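Local coordinates for protein PlaB phospholipase (Legionella pneumophila, PDB 6ZTI) that probably hydrolyses phospholipids as an alpha/beta-hydrolase virulence factor, and binds NAD(H), which drives tetramer formation and so controls its activity, at residues R93-R107 with C121-N133. Sequence-based numbering, arbitrary orientation. Where two conformers were deposited one is given.
Sequences RFACITHSTGGPIVR and CPLSHLIMLAPAN
Pro122 lies alongside Phe94, its CG 3.7 Å from CE2 of the ring, while its carbonyl O accepts the Phe94 N-H in the carbonyl plane, the first rung of a parallel ladder. Leu123 follows over a face of the same ring, a CH-pi contact with CA 4.3 Å from the centroid and 14° off the normal. Phe94 holds its ring there because CG sits between backbone N and carbonyl carbon (chi1 59°). The Leu123 methyl CD1 reaches Cys96 SG and, from the helix, Val106 CG1. Ser124 N to Phe94 O continues the ladder, then Cys96 N to His125 O. Leu126 CD1 touches both Thr98 CG2 and Val106 CG1, 3.9 Å from each, meeting strand and helix at once. Ile127 bonds to Cys96 O and Thr98 N; on the other sheet face it and Leu129 pack beside Ile97, and helix 286-296 covers the two isoleucines. Met128 CG approaches Thr98 OG1 (3.4 Å) and Gly103 CA (3.8 Å); Gly103, lacking a side chain, lets the helix start lie against Met128 and Pro131. Leu129 N to Thr98 O and Ser100 N to Leu129 O end the ladder. A water joins Thr98 OG1 to Leu129 O. Asn133 OD1 takes Arg107 NE at 2.9 Å from above its carbonyl plane; Asn177 binds the same guanidinium at NH2. This beta-alpha-beta crossover carries a type II' turn, His99-Gly102, with nucleophile-elbow geometry: Ser100 is strained (phi 55°), its OG weakly bonded to His266 NE2, consistent with an alpha/beta-hydrolase nucleophile.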
# COMPACT_ATOMS: atom_id res chain seq x y z
N ARG B 93 30.89 9.22 -39.02
CA ARG B 93 29.77 8.55 -38.38
C ARG B 93 30.33 7.59 -37.34
O ARG B 93 31.50 7.21 -37.39
CB ARG B 93 28.89 7.80 -39.39
CG ARG B 93 28.10 8.71 -40.33
CD ARG B 93 26.60 8.40 -40.32
NE ARG B 93 26.25 7.18 -41.06
CZ ARG B 93 25.02 6.65 -41.11
NH1 ARG B 93 24.02 7.22 -40.45
NH2 ARG B 93 24.79 5.55 -41.80
N PHE B 94 29.47 7.19 -36.39
CA PHE B 94 29.95 6.34 -35.31
C PHE B 94 29.18 5.04 -35.20
O PHE B 94 28.01 4.94 -35.57
CB PHE B 94 29.96 7.10 -33.95
CG PHE B 94 28.63 7.62 -33.49
CD1 PHE B 94 27.75 6.81 -32.79
CD2 PHE B 94 28.30 8.96 -33.64
CE1 PHE B 94 26.56 7.30 -32.32
CE2 PHE B 94 27.11 9.45 -33.17
CZ PHE B 94 26.23 8.61 -32.51
N ALA B 95 29.90 4.03 -34.72
CA ALA B 95 29.32 2.77 -34.31
C ALA B 95 29.25 2.75 -32.79
O ALA B 95 30.21 3.14 -32.11
CB ALA B 95 30.17 1.60 -34.82
N CYS B 96 28.10 2.32 -32.26
CA CYS B 96 27.92 2.10 -30.83
C CYS B 96 28.05 0.62 -30.55
O CYS B 96 27.39 -0.20 -31.20
CB CYS B 96 26.56 2.59 -30.33
SG CYS B 96 26.49 4.35 -30.05
N ILE B 97 28.91 0.27 -29.61
CA ILE B 97 28.98 -1.07 -29.06
C ILE B 97 28.43 -0.98 -27.65
O ILE B 97 29.02 -0.32 -26.79
CB ILE B 97 30.42 -1.62 -29.08
CG1 ILE B 97 30.95 -1.67 -30.52
CG2 ILE B 97 30.46 -2.97 -28.44
CD1 ILE B 97 32.46 -1.86 -30.61
N THR B 98 27.29 -1.61 -27.42
CA THR B 98 26.57 -1.48 -26.16
C THR B 98 26.53 -2.82 -25.43
O THR B 98 26.66 -3.88 -26.04
CB THR B 98 25.14 -0.98 -26.40
OG1 THR B 98 24.35 -2.05 -26.92
CG2 THR B 98 25.11 0.19 -27.41
N HIS B 99 26.32 -2.75 -24.12
CA HIS B 99 26.15 -3.93 -23.29
C HIS B 99 24.95 -3.69 -22.39
O HIS B 99 24.75 -2.58 -21.87
CB HIS B 99 27.41 -4.22 -22.45
CG HIS B 99 27.30 -5.44 -21.57
ND1 HIS B 99 27.46 -5.38 -20.21
CD2 HIS B 99 27.05 -6.73 -21.87
CE1 HIS B 99 27.31 -6.59 -19.69
NE2 HIS B 99 27.06 -7.43 -20.68
N SER B 100 24.12 -4.72 -22.25
CA SER B 100 23.00 -4.72 -21.32
C SER B 100 22.10 -3.51 -21.60
O SER B 100 21.58 -3.38 -22.71
CB SER B 100 23.57 -4.80 -19.90
OG SER B 100 22.56 -4.86 -18.93
N THR B 101 21.89 -2.64 -20.62
CA THR B 101 20.94 -1.54 -20.79
C THR B 101 21.38 -0.55 -21.85
O THR B 101 20.54 0.20 -22.37
CB THR B 101 20.75 -0.80 -19.45
OG1 THR B 101 20.70 -1.74 -18.38
CG2 THR B 101 19.46 0.00 -19.46
N GLY B 102 22.67 -0.50 -22.18
CA GLY B 102 23.13 0.43 -23.20
C GLY B 102 22.40 0.27 -24.52
O GLY B 102 22.25 1.24 -25.27
N GLY B 103 21.96 -0.94 -24.84
CA GLY B 103 21.22 -1.18 -26.06
C GLY B 103 19.91 -0.41 -26.07
O GLY B 103 19.71 0.49 -26.89
N PRO B 104 19.01 -0.75 -25.15
CA PRO B 104 17.77 0.02 -25.00
C PRO B 104 17.98 1.52 -24.96
O PRO B 104 17.12 2.27 -25.45
CB PRO B 104 17.21 -0.50 -23.67
CG PRO B 104 17.66 -1.90 -23.60
CD PRO B 104 19.03 -1.94 -24.28
N ILE B 105 19.09 1.98 -24.40
CA ILE B 105 19.30 3.42 -24.23
C ILE B 105 19.59 4.08 -25.57
O ILE B 105 19.01 5.11 -25.92
CB ILE B 105 20.42 3.67 -23.20
CG1 ILE B 105 19.88 3.53 -21.79
CG2 ILE B 105 21.05 5.05 -23.38
CD1 ILE B 105 20.94 3.26 -20.72
N VAL B 106 20.50 3.48 -26.35
CA VAL B 106 20.78 4.01 -27.67
C VAL B 106 19.55 3.92 -28.57
O VAL B 106 19.34 4.79 -29.43
CB VAL B 106 22.00 3.29 -28.28
CG1 VAL B 106 22.20 3.69 -29.74
CG2 VAL B 106 23.24 3.61 -27.46
N ARG B 107 18.72 2.89 -28.39
CA ARG B 107 17.50 2.79 -29.19
C ARG B 107 16.49 3.87 -28.81
O ARG B 107 15.74 4.33 -29.67
CB ARG B 107 16.87 1.41 -29.03
CG ARG B 107 17.69 0.26 -29.65
CD ARG B 107 16.83 -0.93 -29.92
NE ARG B 107 16.24 -1.50 -28.71
CZ ARG B 107 14.94 -1.57 -28.44
NH1 ARG B 107 14.02 -1.09 -29.27
NH2 ARG B 107 14.56 -2.14 -27.30
N CYS B 121 20.61 10.11 -39.02
CA CYS B 121 21.22 9.71 -37.76
C CYS B 121 22.73 9.53 -37.94
O CYS B 121 23.15 8.86 -38.89
CB CYS B 121 20.59 8.40 -37.29
SG CYS B 121 21.18 7.81 -35.71
N PRO B 122 23.56 10.10 -37.06
CA PRO B 122 25.01 9.97 -37.24
C PRO B 122 25.55 8.59 -36.89
O PRO B 122 26.76 8.35 -37.04
CB PRO B 122 25.57 11.02 -36.28
CG PRO B 122 24.54 11.09 -35.19
CD PRO B 122 23.22 10.87 -35.85
N LEU B 123 24.70 7.67 -36.46
CA LEU B 123 25.12 6.33 -36.11
C LEU B 123 25.07 5.47 -37.37
O LEU B 123 24.10 5.51 -38.12
CB LEU B 123 24.22 5.77 -35.01
CG LEU B 123 24.38 4.34 -34.52
CD1 LEU B 123 24.01 4.23 -33.04
CD2 LEU B 123 23.50 3.39 -35.34
N SER B 124 26.16 4.72 -37.62
CA SER B 124 26.25 3.83 -38.77
C SER B 124 26.09 2.36 -38.40
O SER B 124 25.61 1.58 -39.23
CB SER B 124 27.60 4.00 -39.47
OG SER B 124 28.65 3.49 -38.66
N HIS B 125 26.49 1.97 -37.18
CA HIS B 125 26.40 0.60 -36.71
C HIS B 125 25.94 0.61 -35.26
O HIS B 125 26.40 1.42 -34.45
CB HIS B 125 27.75 -0.14 -36.79
CG HIS B 125 28.31 -0.27 -38.17
ND1 HIS B 125 28.77 0.80 -38.90
CD2 HIS B 125 28.50 -1.36 -38.96
CE1 HIS B 125 29.21 0.39 -40.07
NE2 HIS B 125 29.06 -0.92 -40.13
N LEU B 126 25.03 -0.30 -34.94
CA LEU B 126 24.57 -0.53 -33.57
C LEU B 126 24.80 -2.00 -33.27
O LEU B 126 24.14 -2.87 -33.84
CB LEU B 126 23.10 -0.14 -33.40
CG LEU B 126 22.50 -0.46 -32.03
CD1 LEU B 126 23.35 0.12 -30.91
CD2 LEU B 126 21.07 0.05 -31.92
N ILE B 127 25.76 -2.26 -32.39
CA ILE B 127 26.15 -3.61 -32.00
C ILE B 127 25.77 -3.75 -30.53
O ILE B 127 26.46 -3.22 -29.65
CB ILE B 127 27.64 -3.87 -32.23
CG1 ILE B 127 28.00 -3.58 -33.69
CG2 ILE B 127 27.98 -5.31 -31.85
CD1 ILE B 127 29.49 -3.61 -33.99
N MET B 128 24.68 -4.46 -30.27
CA MET B 128 24.15 -4.65 -28.92
C MET B 128 24.59 -6.00 -28.38
O MET B 128 24.30 -7.03 -28.99
CB MET B 128 22.62 -4.57 -28.94
CG MET B 128 22.07 -3.17 -29.15
SD MET B 128 20.30 -3.22 -29.47
CE MET B 128 20.31 -3.70 -31.19
N LEU B 129 25.28 -5.98 -27.24
CA LEU B 129 25.73 -7.19 -26.56
C LEU B 129 24.80 -7.47 -25.38
O LEU B 129 24.66 -6.64 -24.47
CB LEU B 129 27.17 -7.05 -26.08
CG LEU B 129 28.20 -6.53 -27.09
CD1 LEU B 129 29.60 -6.34 -26.47
CD2 LEU B 129 28.31 -7.48 -28.28
N ALA B 130 24.18 -8.65 -25.39
CA ALA B 130 23.21 -9.09 -24.38
C ALA B 130 22.30 -7.94 -23.95
O ALA B 130 22.15 -7.69 -22.74
CB ALA B 130 23.94 -9.66 -23.16
N PRO B 131 21.66 -7.25 -24.89
CA PRO B 131 20.78 -6.13 -24.53
C PRO B 131 19.48 -6.61 -23.90
O PRO B 131 18.90 -7.60 -24.33
CB PRO B 131 20.49 -5.47 -25.87
CG PRO B 131 20.48 -6.64 -26.81
CD PRO B 131 21.59 -7.54 -26.33
N ALA B 132 19.02 -5.86 -22.90
CA ALA B 132 17.75 -6.15 -22.22
C ALA B 132 16.59 -5.49 -22.97
O ALA B 132 15.80 -4.72 -22.42
CB ALA B 132 17.80 -5.70 -20.77
N ASN B 133 16.49 -5.82 -24.26
CA ASN B 133 15.56 -5.11 -25.14
C ASN B 133 14.11 -5.35 -24.77
O ASN B 133 13.27 -4.47 -24.99
CB ASN B 133 15.82 -5.48 -26.59
CG ASN B 133 17.02 -4.75 -27.16
OD1 ASN B 133 17.20 -3.55 -26.92
ND2 ASN B 133 17.84 -5.46 -27.89
O HOH W 1 31.25 4.63 -38.95
O HOH W 2 23.46 -4.17 -25.36